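Local coordinates for protein 3-hydroxyisobutyrate dehydrogenase (PDB 2CVZ) that catalyses the NADP-dependent oxidation of 3-hydroxyisobutyrate, a step of valine catabolism, using a Rossmann-type domain that holds the dinucleotide and a largely helical second domain, at residues 134-139 and 152-157; 86-91 and 109-114; 174-179 and 275-280; 225-230 and 271-276. One frame throughout, in Å; residues are numbered along the deposited sequence.

Interaction 1. Residues 134-139 and 152-157; sequences GPEEAV and VVHVGP
Gly134 and Pro157 bring the two backbones closest, their CA atoms 4.1 Å apart, and the Gly134 amide gives a hydrogen bond of 2.7 Å to Gly156 O. From there helix 136-142, with Pro135 as N-cap residue, turns away from strand 149-156, and the imidazole of His154 fills the angle between them. With CG anti to the backbone N (chi1 -176°), the ring reaches toward the start of the helix. Its NE2 donates to Gly134 O at 2.7 Å; the bond is bent, 136° at the hydrogen, and the oxygen sits 21° out of the ring plane. The same N-H makes a second, weak bond to Gly156 O. Val139 lays CG2 over the middle of one ring face, 3.7 Å from the centroid, a CH-pi contact, while Glu136 brings CG to the ring edge, 3.9 Å from His154 CE1. The contact joins the start of the helix to the second strand of the beta-alpha-beta unit 128-133, 136-142, 149-156, at the margin of the sheet; His154 O also accepts from Lys195 NZ of the second subunit. Two carbonyls thus share one imidazole N-H, which favours the ring orientation that points NE2 at the glycines, Val139 limits its tilt, and the Glu136 carboxylate, near but not in contact, might slightly favour a protonated ring.

Interaction 2. Residues 86-91 and 109-114; sequences WVDATS and VTYLDA. With NDP (NADPH dihydro-nicotinamide-adenine-dinucleotide phosphate), chain G.
Tyr111 and Asp88 project from the same face of the sheet and meet at their polar ends: the phenol OH donates to Asp88 OD2 at 2.6 Å, on the anti lone pair of that oxygen, which lies in the ring plane, the carboxylate turned 61° against it. Tyr111 OH is also hydrogen-bonded to His162 NE2. Asp88 CB approaches the ring obliquely, 3.4 Å from Tyr111 CE1. Trp86, on this face too, sets its CD1 3.9 Å from Tyr111 CD1, the ring planes inclined at 35°, and its NE1 is hydrogen-bonded to Thr61 OG1. Strands 85-88 and 110-117 are parallel, joined through helix 94-105 as a beta-alpha-beta crossover of the Rossmann-type domain. At the strand's end Asp88 OD1 takes the Thr90 hydroxyl on its syn lone pair, and Thr90 N, from above the carboxylate plane, closes an Asx turn; Ser91 N then donates to O3D of NADPH at 3.1 Å. With an alanine at Asp88, the Tyr111 hydroxyl would probably lose one of its partners and Thr90 N and OG1 their shared acceptor, setting the turn free to shift. One buried carboxylate, gripped at both oxygens, therefore ties the sheet to the loop that meets the cofactor ribose.

Interaction 3. Residues 174-179 and 275-280; sequences VNLWAA and EALRLL
Trp177 and Leu280 make the main apolar contact between helix 160-188 and helix 276-284. The indole, swung out with CG anti to the backbone N (chi1 -177°), offers a face of its six-membered ring to the leucine: Leu280 CG stands 4.2 Å from that ring's centroid, 20° off the normal, a CH-pi contact, and Leu280 CD2 comes to 3.5 Å from Trp177 CZ2. Leu279 reaches the same ring from its edge, CD2 lying 4.2 Å from Trp177 CH2, and Ala276 CB is a looser neighbour of CZ3.

Aliphatic packing continues with Leu176 and Leu277. Here Leu277 CD1 touches Leu176 CG at 3.8 Å and lies just as far from the carbonyl oxygen of Leu176, so the branch touches helix backbone as well as side chain.

The short helical segments run roughly alongside one another, 26° apart with axes 10.1 Å distant, and belong to the helical C-terminal domain, where the long helix 160-188 also supplies subunit contacts: Trp177 packs on Leu252 of the second subunit. Tyr260 of helix 251-267 covers Leu176 and Ala276.

Polar bonds stay off this interface. Trp177 NE1 is paired with Glu181 OE2 on its own helix, one turn on, and Arg278 NE forms a salt bridge of 2.9 Å with Glu275 OE2.

Interaction 4. Residues 225-230 and 271-276; sequences KTFALG and ADHVEA. With NDP (NADPH dihydro-nicotinamide-adenine-dinucleotide phosphate), chain G.
The loop leading into helix 229-243 forms part of the nicotinamide pocket, and the turn at 271-276 backs it from the side away from NADPH. Asp272 makes half of the hydrogen bonds across the contact. Its OD1 accepts two successive backbone amides, Thr226 N from above the carboxylate plane and Phe227 N nearly in line with the C-O bond, each at 3.0 Å. Its OD2 takes Val274 N in an Asx turn and forms a salt bridge to Arg217, which also bonds to Thr226 OG1. Backbone bonds continue the join: His273 N to Phe227 O at 2.8 Å, and Leu229 N to Ala271 O, also at 2.8 Å, beside the N-cap residue Ala228.

Phe227 and His273 form a T-shaped pair, the phenyl edge directed at the imidazole face with planes at 65° and Phe227 CD2 3.6 Å from His273 CG. With CG between the backbone N and carbonyl carbon (chi1 64°), the imidazole turns one face to the phenyl, and Val274 CG2 lies over the other, toward the rim. At the far side of the phenyl, Phe227 CD1 lies 3.4 Å from C7N of the cofactor carboxamide, whose N7N donates an almost straight bond of 2.9 Å to Thr226 O. Replacing Asp272 by a leucine would probably strand the Thr226 and Phe227 amides without their acceptor and leave Arg217 short of a counter-charge.

Asp272, probably charged opposite Arg217, thus holds the loop from the second shell, and the Thr226-Phe227 peptide it grips by its N-H accepts the carboxamide N-H through its carbonyl.

From the N terminus, interaction 2 comes first, closing the crossover through helix 94-105 within the Rossmann-type sheet. Interaction 1 follows in series and closes the next, shorter unit, 128-156; the two touch where Leu112 packs on Gly134 and Pro135. Helix 160-188 then leads into the helical domain, where interaction 3 closes a long loop back onto helix 276-284. Interaction 4 lies largely within that loop and closes a shorter one, 40 residues between its segments, through helices 229-243 and 251-267; both end on the same segment, sharing Glu275 and Ala276. Interactions 2 and 4 belong to different domains, nearest atoms about 6 Å apart, yet both contact the NADPH between them.

Interaction 1. Residues 134-139 and 152-157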
# COMPACT_ATOMS: atom_id res chain seq x y z
N GLY C 134 -30.86 10.01 -11.87
CA GLY C 134 -31.82 10.06 -12.95
C GLY C 134 -32.47 11.43 -13.10
O GLY C 134 -32.06 12.37 -12.43
N PRO C 135 -33.49 11.56 -13.97
CA PRO C 135 -34.21 12.82 -14.20
C PRO C 135 -34.95 13.34 -12.97
O PRO C 135 -35.53 12.56 -12.21
CB PRO C 135 -35.17 12.47 -15.34
CG PRO C 135 -34.47 11.35 -16.06
CD PRO C 135 -33.94 10.52 -14.91
N GLU C 136 -34.93 14.65 -12.79
CA GLU C 136 -35.59 15.28 -11.65
C GLU C 136 -37.08 14.95 -11.61
O GLU C 136 -37.65 14.72 -10.54
CB GLU C 136 -35.43 16.80 -11.72
CG GLU C 136 -34.00 17.26 -11.93
CD GLU C 136 -33.87 18.77 -11.90
OE1 GLU C 136 -34.59 19.44 -12.67
OE2 GLU C 136 -33.05 19.28 -11.10
N GLU C 137 -37.71 14.93 -12.78
CA GLU C 137 -39.13 14.64 -12.88
C GLU C 137 -39.46 13.23 -12.39
O GLU C 137 -40.41 13.03 -11.65
CB GLU C 137 -39.60 14.81 -14.33
CG GLU C 137 -39.46 16.24 -14.86
CD GLU C 137 -38.01 16.64 -15.12
OE1 GLU C 137 -37.76 17.86 -15.29
OE2 GLU C 137 -37.13 15.76 -15.16
N ALA C 138 -38.65 12.26 -12.82
CA ALA C 138 -38.86 10.87 -12.41
C ALA C 138 -38.63 10.73 -10.91
O ALA C 138 -39.39 10.05 -10.23
CB ALA C 138 -37.92 9.96 -13.18
N VAL C 139 -37.58 11.37 -10.41
CA VAL C 139 -37.27 11.30 -8.99
C VAL C 139 -38.45 11.75 -8.14
O VAL C 139 -38.83 11.09 -7.17
CB VAL C 139 -36.04 12.18 -8.64
CG1 VAL C 139 -35.87 12.27 -7.13
CG2 VAL C 139 -34.79 11.60 -9.27
N VAL C 152 -33.52 10.27 1.56
CA VAL C 152 -33.50 10.08 0.11
C VAL C 152 -32.84 11.28 -0.56
O VAL C 152 -33.34 12.40 -0.47
CB VAL C 152 -34.93 9.90 -0.43
CG1 VAL C 152 -34.91 9.69 -1.93
CG2 VAL C 152 -35.60 8.72 0.26
N VAL C 153 -31.73 11.05 -1.25
CA VAL C 153 -31.00 12.13 -1.92
C VAL C 153 -30.80 11.92 -3.42
O VAL C 153 -30.38 10.85 -3.86
CB VAL C 153 -29.60 12.32 -1.27
CG1 VAL C 153 -28.89 13.52 -1.88
CG2 VAL C 153 -29.75 12.50 0.23
N HIS C 154 -31.10 12.96 -4.20
CA HIS C 154 -30.92 12.92 -5.65
C HIS C 154 -29.50 13.40 -5.87
O HIS C 154 -29.20 14.58 -5.67
CB HIS C 154 -31.90 13.87 -6.34
CG HIS C 154 -31.84 13.82 -7.83
ND1 HIS C 154 -32.43 14.78 -8.63
CD2 HIS C 154 -31.28 12.92 -8.67
CE1 HIS C 154 -32.23 14.46 -9.90
NE2 HIS C 154 -31.53 13.34 -9.95
N VAL C 155 -28.62 12.50 -6.29
CA VAL C 155 -27.22 12.86 -6.49
C VAL C 155 -26.78 13.18 -7.92
O VAL C 155 -25.63 13.56 -8.13
CB VAL C 155 -26.29 11.77 -5.93
CG1 VAL C 155 -26.52 11.63 -4.43
CG2 VAL C 155 -26.54 10.44 -6.63
N GLY C 156 -27.68 13.03 -8.88
CA GLY C 156 -27.32 13.33 -10.26
C GLY C 156 -28.04 12.50 -11.29
O GLY C 156 -29.06 11.88 -10.99
N PRO C 157 -27.55 12.48 -12.54
CA PRO C 157 -28.17 11.71 -13.63
C PRO C 157 -27.96 10.21 -13.42
O PRO C 157 -27.31 9.79 -12.46
CB PRO C 157 -27.45 12.23 -14.87
CG PRO C 157 -26.07 12.52 -14.34
CD PRO C 157 -26.38 13.23 -13.04

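Interaction 2. Residues 86-91 and 109-114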
# COMPACT_ATOMS: atom_id res chain seq x y z
N TRP C 86 -38.56 2.16 -13.45
CA TRP C 86 -37.74 1.06 -12.98
C TRP C 86 -36.78 1.61 -11.94
O TRP C 86 -35.85 2.34 -12.26
CB TRP C 86 -36.95 0.45 -14.15
CG TRP C 86 -36.29 -0.86 -13.82
CD1 TRP C 86 -35.41 -1.11 -12.80
CD2 TRP C 86 -36.47 -2.11 -14.51
NE1 TRP C 86 -35.04 -2.44 -12.81
CE2 TRP C 86 -35.67 -3.07 -13.85
CE3 TRP C 86 -37.23 -2.50 -15.62
CZ2 TRP C 86 -35.61 -4.41 -14.26
CZ3 TRP C 86 -37.17 -3.84 -16.03
CH2 TRP C 86 -36.37 -4.77 -15.35
N VAL C 87 -37.03 1.26 -10.68
CA VAL C 87 -36.20 1.71 -9.57
C VAL C 87 -35.24 0.57 -9.22
O VAL C 87 -35.65 -0.45 -8.67
CB VAL C 87 -37.06 2.06 -8.34
CG1 VAL C 87 -36.18 2.50 -7.17
CG2 VAL C 87 -38.04 3.18 -8.70
N ASP C 88 -33.97 0.75 -9.56
CA ASP C 88 -32.97 -0.28 -9.33
C ASP C 88 -32.15 -0.07 -8.06
O ASP C 88 -31.27 0.79 -8.01
CB ASP C 88 -32.05 -0.35 -10.55
CG ASP C 88 -31.10 -1.52 -10.50
OD1 ASP C 88 -31.39 -2.49 -9.76
OD2 ASP C 88 -30.06 -1.48 -11.20
N ALA C 89 -32.44 -0.87 -7.03
CA ALA C 89 -31.76 -0.78 -5.75
C ALA C 89 -30.49 -1.64 -5.70
O ALA C 89 -29.84 -1.75 -4.67
CB ALA C 89 -32.71 -1.20 -4.62
N THR C 90 -30.16 -2.25 -6.83
CA THR C 90 -28.95 -3.05 -6.93
C THR C 90 -27.77 -2.09 -6.80
O THR C 90 -27.87 -0.94 -7.21
CB THR C 90 -28.83 -3.73 -8.32
OG1 THR C 90 -29.95 -4.59 -8.54
CG2 THR C 90 -27.54 -4.55 -8.41
N SER C 91 -26.66 -2.55 -6.22
CA SER C 91 -25.47 -1.71 -6.15
C SER C 91 -24.85 -2.05 -7.50
O SER C 91 -24.08 -3.01 -7.62
CB SER C 91 -24.56 -2.14 -5.00
OG SER C 91 -25.13 -1.79 -3.75
N VAL C 109 -39.96 3.23 -20.67
CA VAL C 109 -39.69 2.97 -19.26
C VAL C 109 -38.54 3.84 -18.78
O VAL C 109 -37.50 3.93 -19.43
CB VAL C 109 -39.33 1.49 -19.03
CG1 VAL C 109 -38.96 1.26 -17.57
CG2 VAL C 109 -40.50 0.60 -19.42
N THR C 110 -38.72 4.47 -17.62
CA THR C 110 -37.70 5.34 -17.06
C THR C 110 -36.92 4.66 -15.94
O THR C 110 -37.48 4.35 -14.88
CB THR C 110 -38.32 6.64 -16.52
OG1 THR C 110 -38.99 7.32 -17.59
CG2 THR C 110 -37.24 7.56 -15.95
N TYR C 111 -35.64 4.44 -16.19
CA TYR C 111 -34.75 3.79 -15.22
C TYR C 111 -34.13 4.82 -14.28
O TYR C 111 -33.79 5.93 -14.69
CB TYR C 111 -33.63 3.04 -15.95
CG TYR C 111 -32.59 2.42 -15.04
CD1 TYR C 111 -32.69 1.09 -14.63
CD2 TYR C 111 -31.48 3.16 -14.60
CE1 TYR C 111 -31.72 0.51 -13.80
CE2 TYR C 111 -30.51 2.59 -13.78
CZ TYR C 111 -30.63 1.27 -13.39
OH TYR C 111 -29.66 0.70 -12.60
N LEU C 112 -33.97 4.42 -13.03
CA LEU C 112 -33.35 5.26 -12.02
C LEU C 112 -32.49 4.37 -11.15
O LEU C 112 -32.96 3.33 -10.69
CB LEU C 112 -34.41 5.93 -11.14
CG LEU C 112 -35.36 6.94 -11.77
CD1 LEU C 112 -36.38 7.40 -10.73
CD2 LEU C 112 -34.57 8.12 -12.30
N ASP C 113 -31.23 4.73 -10.94
CA ASP C 113 -30.42 3.90 -10.06
C ASP C 113 -30.74 4.38 -8.65
O ASP C 113 -30.70 5.58 -8.37
CB ASP C 113 -28.91 3.98 -10.35
CG ASP C 113 -28.43 5.36 -10.75
OD1 ASP C 113 -27.32 5.73 -10.34
OD2 ASP C 113 -29.14 6.06 -11.51
N ALA C 114 -31.10 3.45 -7.78
CA ALA C 114 -31.45 3.80 -6.42
C ALA C 114 -30.83 2.86 -5.39
O ALA C 114 -31.54 2.26 -4.58
CB ALA C 114 -32.97 3.82 -6.27
PA NDP G . -28.69 -11.77 -1.69
O1A NDP G . -29.26 -11.99 -0.39
O2A NDP G . -27.53 -12.56 -2.24
O5B NDP G . -29.94 -11.84 -2.75
C5B NDP G . -29.69 -11.71 -4.15
C4B NDP G . -31.08 -11.83 -4.76
O4B NDP G . -30.89 -11.74 -6.20
C3B NDP G . -31.85 -13.08 -4.49
O3B NDP G . -33.26 -12.75 -4.38
C2B NDP G . -31.63 -13.93 -5.67
O2B NDP G . -32.55 -15.00 -5.93
C1B NDP G . -31.50 -12.90 -6.75
N9A NDP G . -30.74 -13.39 -7.93
C8A NDP G . -29.38 -13.79 -7.99
N7A NDP G . -29.06 -14.16 -9.22
C5A NDP G . -30.19 -14.01 -9.98
C6A NDP G . -30.50 -14.23 -11.34
N6A NDP G . -29.57 -14.69 -12.17
N1A NDP G . -31.76 -13.98 -11.78
C2A NDP G . -32.70 -13.51 -10.93
N3A NDP G . -32.51 -13.27 -9.63
C4A NDP G . -31.22 -13.54 -9.21
O3 NDP G . -28.30 -10.25 -1.87
PN NDP G . -28.38 -8.92 -0.99
O1N NDP G . -27.57 -9.15 0.21
O2N NDP G . -29.86 -8.66 -0.89
O5D NDP G . -27.78 -7.86 -2.03
C5D NDP G . -28.47 -7.50 -3.27
C4D NDP G . -27.89 -6.13 -3.73
O4D NDP G . -28.00 -5.22 -2.63
C3D NDP G . -26.39 -6.21 -4.04
O3D NDP G . -26.11 -5.39 -5.18
C2D NDP G . -25.72 -5.74 -2.77
O2D NDP G . -24.39 -5.34 -3.05
C1D NDP G . -26.74 -4.59 -2.39
N1N NDP G . -26.72 -4.17 -0.96
C2N NDP G . -26.61 -5.19 0.04
C3N NDP G . -26.61 -4.74 1.42
C7N NDP G . -26.51 -5.71 2.51
O7N NDP G . -26.19 -5.40 3.67
N7N NDP G . -26.80 -7.01 2.29
C4N NDP G . -26.70 -3.36 1.68
C5N NDP G . -26.80 -2.41 0.71
C6N NDP G . -26.81 -2.81 -0.61
P2B NDP G . -32.53 -16.36 -5.20
O1X NDP G . -33.16 -17.27 -6.18
O2X NDP G . -33.29 -16.23 -3.93
O3X NDP G . -31.08 -16.78 -4.92

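Interaction 3. Residues 174-179 and 275-280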
# COMPACT_ATOMS: atom_id res chain seq x y z
N VAL C 174 -12.49 0.61 3.97
CA VAL C 174 -11.27 1.15 4.55
C VAL C 174 -11.42 1.34 6.06
O VAL C 174 -10.55 0.95 6.83
CB VAL C 174 -10.91 2.50 3.91
CG1 VAL C 174 -9.83 3.18 4.73
CG2 VAL C 174 -10.42 2.29 2.49
N ASN C 175 -12.52 1.95 6.47
CA ASN C 175 -12.75 2.20 7.89
C ASN C 175 -12.72 0.91 8.69
O ASN C 175 -12.07 0.82 9.73
CB ASN C 175 -14.10 2.89 8.10
CG ASN C 175 -14.15 4.26 7.44
OD1 ASN C 175 -13.13 4.80 7.00
ND2 ASN C 175 -15.35 4.84 7.38
N LEU C 176 -13.43 -0.10 8.19
CA LEU C 176 -13.53 -1.39 8.86
C LEU C 176 -12.20 -2.14 8.93
O LEU C 176 -11.84 -2.67 9.98
CB LEU C 176 -14.57 -2.26 8.14
CG LEU C 176 -14.75 -3.71 8.60
CD1 LEU C 176 -15.19 -3.75 10.06
CD2 LEU C 176 -15.79 -4.37 7.71
N TRP C 177 -11.47 -2.18 7.82
CA TRP C 177 -10.20 -2.88 7.80
C TRP C 177 -9.13 -2.21 8.65
O TRP C 177 -8.43 -2.89 9.41
CB TRP C 177 -9.70 -3.03 6.35
CG TRP C 177 -8.43 -3.81 6.24
CD1 TRP C 177 -7.16 -3.33 6.37
CD2 TRP C 177 -8.31 -5.22 6.01
NE1 TRP C 177 -6.25 -4.36 6.24
CE2 TRP C 177 -6.93 -5.52 6.01
CE3 TRP C 177 -9.23 -6.25 5.80
CZ2 TRP C 177 -6.45 -6.82 5.81
CZ3 TRP C 177 -8.75 -7.55 5.60
CH2 TRP C 177 -7.37 -7.82 5.61
N ALA C 178 -9.00 -0.89 8.54
CA ALA C 178 -8.01 -0.17 9.33
C ALA C 178 -8.27 -0.35 10.81
O ALA C 178 -7.35 -0.52 11.61
CB ALA C 178 -8.03 1.32 8.97
N ALA C 179 -9.55 -0.30 11.20
CA ALA C 179 -9.90 -0.49 12.60
C ALA C 179 -9.42 -1.88 13.01
O ALA C 179 -8.91 -2.07 14.12
CB ALA C 179 -11.40 -0.37 12.78
N GLU C 275 -16.50 -10.55 8.34
CA GLU C 275 -15.61 -11.68 8.61
C GLU C 275 -14.24 -11.46 7.98
O GLU C 275 -13.31 -12.23 8.21
CB GLU C 275 -16.23 -12.98 8.11
CG GLU C 275 -17.29 -13.53 9.07
CD GLU C 275 -17.80 -14.90 8.66
OE1 GLU C 275 -18.77 -14.96 7.88
OE2 GLU C 275 -17.22 -15.91 9.11
N ALA C 276 -14.11 -10.41 7.18
CA ALA C 276 -12.83 -10.11 6.56
C ALA C 276 -11.79 -9.95 7.66
O ALA C 276 -10.62 -10.26 7.48
CB ALA C 276 -12.93 -8.83 5.71
N LEU C 277 -12.24 -9.47 8.82
CA LEU C 277 -11.34 -9.27 9.95
C LEU C 277 -10.80 -10.60 10.49
O LEU C 277 -9.79 -10.62 11.18
CB LEU C 277 -12.05 -8.48 11.07
CG LEU C 277 -11.86 -6.96 11.00
CD1 LEU C 277 -12.29 -6.45 9.64
CD2 LEU C 277 -12.66 -6.28 12.10
N ARG C 278 -11.48 -11.70 10.16
CA ARG C 278 -11.01 -13.01 10.61
C ARG C 278 -9.63 -13.28 10.02
O ARG C 278 -8.82 -13.99 10.62
CB ARG C 278 -11.97 -14.12 10.15
CG ARG C 278 -13.23 -14.30 10.98
CD ARG C 278 -13.99 -15.50 10.45
NE ARG C 278 -15.24 -15.78 11.17
CZ ARG C 278 -15.30 -16.29 12.40
NH1 ARG C 278 -14.20 -16.59 13.06
NH2 ARG C 278 -16.48 -16.53 12.95
N LEU C 279 -9.37 -12.72 8.84
CA LEU C 279 -8.07 -12.90 8.19
C LEU C 279 -6.98 -12.26 9.03
O LEU C 279 -5.88 -12.80 9.17
CB LEU C 279 -8.08 -12.29 6.79
CG LEU C 279 -6.80 -12.44 5.97
CD1 LEU C 279 -6.39 -13.91 5.91
CD2 LEU C 279 -7.02 -11.88 4.57
N LEU C 280 -7.28 -11.10 9.61
CA LEU C 280 -6.33 -10.40 10.45
C LEU C 280 -6.12 -11.17 11.75
O LEU C 280 -5.01 -11.22 12.29
CB LEU C 280 -6.83 -8.98 10.76
CG LEU C 280 -6.91 -8.04 9.56
CD1 LEU C 280 -7.59 -6.74 9.95
CD2 LEU C 280 -5.50 -7.78 9.03

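Interaction 4. Residues 225-230 and 271-276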
# COMPACT_ATOMS: atom_id res chain seq x y z
N LYS C 225 -24.48 -13.26 9.35
CA LYS C 225 -24.40 -13.11 7.90
C LYS C 225 -25.50 -12.16 7.42
O LYS C 225 -26.68 -12.51 7.46
CB LYS C 225 -24.55 -14.47 7.23
CG LYS C 225 -24.64 -14.42 5.71
CD LYS C 225 -23.39 -13.82 5.10
CE LYS C 225 -23.49 -13.78 3.58
NZ LYS C 225 -23.71 -15.14 3.00
N THR C 226 -25.12 -10.96 6.98
CA THR C 226 -26.10 -10.00 6.49
C THR C 226 -25.71 -9.39 5.14
O THR C 226 -26.58 -8.97 4.38
CB THR C 226 -26.32 -8.84 7.50
OG1 THR C 226 -25.18 -7.97 7.51
CG2 THR C 226 -26.55 -9.39 8.91
N PHE C 227 -24.42 -9.34 4.85
CA PHE C 227 -23.92 -8.76 3.60
C PHE C 227 -22.69 -9.54 3.15
O PHE C 227 -21.62 -9.43 3.74
CB PHE C 227 -23.58 -7.29 3.82
CG PHE C 227 -23.00 -6.60 2.61
CD1 PHE C 227 -23.53 -6.81 1.34
CD2 PHE C 227 -21.95 -5.70 2.75
CE1 PHE C 227 -23.02 -6.14 0.23
CE2 PHE C 227 -21.43 -5.02 1.65
CZ PHE C 227 -21.97 -5.24 0.39
N ALA C 228 -22.85 -10.34 2.09
CA ALA C 228 -21.77 -11.17 1.57
C ALA C 228 -20.46 -10.44 1.24
O ALA C 228 -20.47 -9.39 0.60
CB ALA C 228 -22.25 -11.94 0.34
N LEU C 229 -19.35 -11.03 1.68
CA LEU C 229 -18.02 -10.47 1.43
C LEU C 229 -17.81 -10.33 -0.08
O LEU C 229 -17.21 -9.37 -0.55
CB LEU C 229 -16.96 -11.40 2.04
CG LEU C 229 -15.48 -11.09 1.79
CD1 LEU C 229 -15.16 -9.67 2.24
CD2 LEU C 229 -14.61 -12.11 2.54
N GLY C 230 -18.32 -11.31 -0.83
CA GLY C 230 -18.18 -11.27 -2.28
C GLY C 230 -18.82 -10.04 -2.89
O GLY C 230 -18.30 -9.47 -3.86
N ALA C 271 -18.94 -15.57 2.98
CA ALA C 271 -18.71 -15.21 4.37
C ALA C 271 -19.29 -13.80 4.50
O ALA C 271 -19.52 -13.15 3.49
CB ALA C 271 -17.23 -15.20 4.68
N ASP C 272 -19.54 -13.34 5.72
CA ASP C 272 -20.07 -11.99 5.89
C ASP C 272 -18.92 -11.01 5.66
O ASP C 272 -17.77 -11.33 5.95
CB ASP C 272 -20.64 -11.79 7.29
CG ASP C 272 -21.23 -10.40 7.48
OD1 ASP C 272 -22.26 -10.11 6.85
OD2 ASP C 272 -20.65 -9.61 8.25
N HIS C 273 -19.24 -9.82 5.16
CA HIS C 273 -18.19 -8.83 4.90
C HIS C 273 -17.34 -8.53 6.12
O HIS C 273 -16.13 -8.32 6.01
CB HIS C 273 -18.80 -7.53 4.34
CG HIS C 273 -19.72 -6.82 5.29
ND1 HIS C 273 -19.63 -5.46 5.52
CD2 HIS C 273 -20.75 -7.26 6.04
CE1 HIS C 273 -20.58 -5.10 6.37
NE2 HIS C 273 -21.28 -6.18 6.70
N VAL C 274 -17.96 -8.51 7.30
CA VAL C 274 -17.21 -8.22 8.52
C VAL C 274 -16.25 -9.36 8.88
O VAL C 274 -15.29 -9.15 9.62
CB VAL C 274 -18.18 -7.96 9.70
CG1 VAL C 274 -17.39 -7.70 10.98
CG2 VAL C 274 -19.06 -6.76 9.37
N GLU C 275 -16.50 -10.55 8.34
CA GLU C 275 -15.61 -11.68 8.61
C GLU C 275 -14.24 -11.46 7.98
O GLU C 275 -13.31 -12.23 8.21
CB GLU C 275 -16.23 -12.98 8.11
CG GLU C 275 -17.29 -13.53 9.07
CD GLU C 275 -17.80 -14.90 8.66
OE1 GLU C 275 -18.77 -14.96 7.88
OE2 GLU C 275 -17.22 -15.91 9.11
N ALA C 276 -14.11 -10.41 7.18
CA ALA C 276 -12.83 -10.11 6.56
C ALA C 276 -11.79 -9.95 7.66
O ALA C 276 -10.62 -10.26 7.48
CB ALA C 276 -12.93 -8.83 5.71
PA NDP G . -28.69 -11.77 -1.69
O1A NDP G . -29.26 -11.99 -0.39
O2A NDP G . -27.53 -12.56 -2.24
O5B NDP G . -29.94 -11.84 -2.75
C5B NDP G . -29.69 -11.71 -4.15
C4B NDP G . -31.08 -11.83 -4.76
O4B NDP G . -30.89 -11.74 -6.20
C3B NDP G . -31.85 -13.08 -4.49
O3B NDP G . -33.26 -12.75 -4.38
C2B NDP G . -31.63 -13.93 -5.67
O2B NDP G . -32.55 -15.00 -5.93
C1B NDP G . -31.50 -12.90 -6.75
N9A NDP G . -30.74 -13.39 -7.93
C8A NDP G . -29.38 -13.79 -7.99
N7A NDP G . -29.06 -14.16 -9.22
C5A NDP G . -30.19 -14.01 -9.98
C6A NDP G . -30.50 -14.23 -11.34
N6A NDP G . -29.57 -14.69 -12.17
N1A NDP G . -31.76 -13.98 -11.78
C2A NDP G . -32.70 -13.51 -10.93
N3A NDP G . -32.51 -13.27 -9.63
C4A NDP G . -31.22 -13.54 -9.21
O3 NDP G . -28.30 -10.25 -1.87
PN NDP G . -28.38 -8.92 -0.99
O1N NDP G . -27.57 -9.15 0.21
O2N NDP G . -29.86 -8.66 -0.89
O5D NDP G . -27.78 -7.86 -2.03
C5D NDP G . -28.47 -7.50 -3.27
C4D NDP G . -27.89 -6.13 -3.73
O4D NDP G . -28.00 -5.22 -2.63
C3D NDP G . -26.39 -6.21 -4.04
O3D NDP G . -26.11 -5.39 -5.18
C2D NDP G . -25.72 -5.74 -2.77
O2D NDP G . -24.39 -5.34 -3.05
C1D NDP G . -26.74 -4.59 -2.39
N1N NDP G . -26.72 -4.17 -0.96
C2N NDP G . -26.61 -5.19 0.04
C3N NDP G . -26.61 -4.74 1.42
C7N NDP G . -26.51 -5.71 2.51
O7N NDP G . -26.19 -5.40 3.67
N7N NDP G . -26.80 -7.01 2.29
C4N NDP G . -26.70 -3.36 1.68
C5N NDP G . -26.80 -2.41 0.71
C6N NDP G . -26.81 -2.81 -0.61
P2B NDP G . -32.53 -16.36 -5.20
O1X NDP G . -33.16 -17.27 -6.18
O2X NDP G . -33.29 -16.23 -3.93
O3X NDP G . -31.08 -16.78 -4.92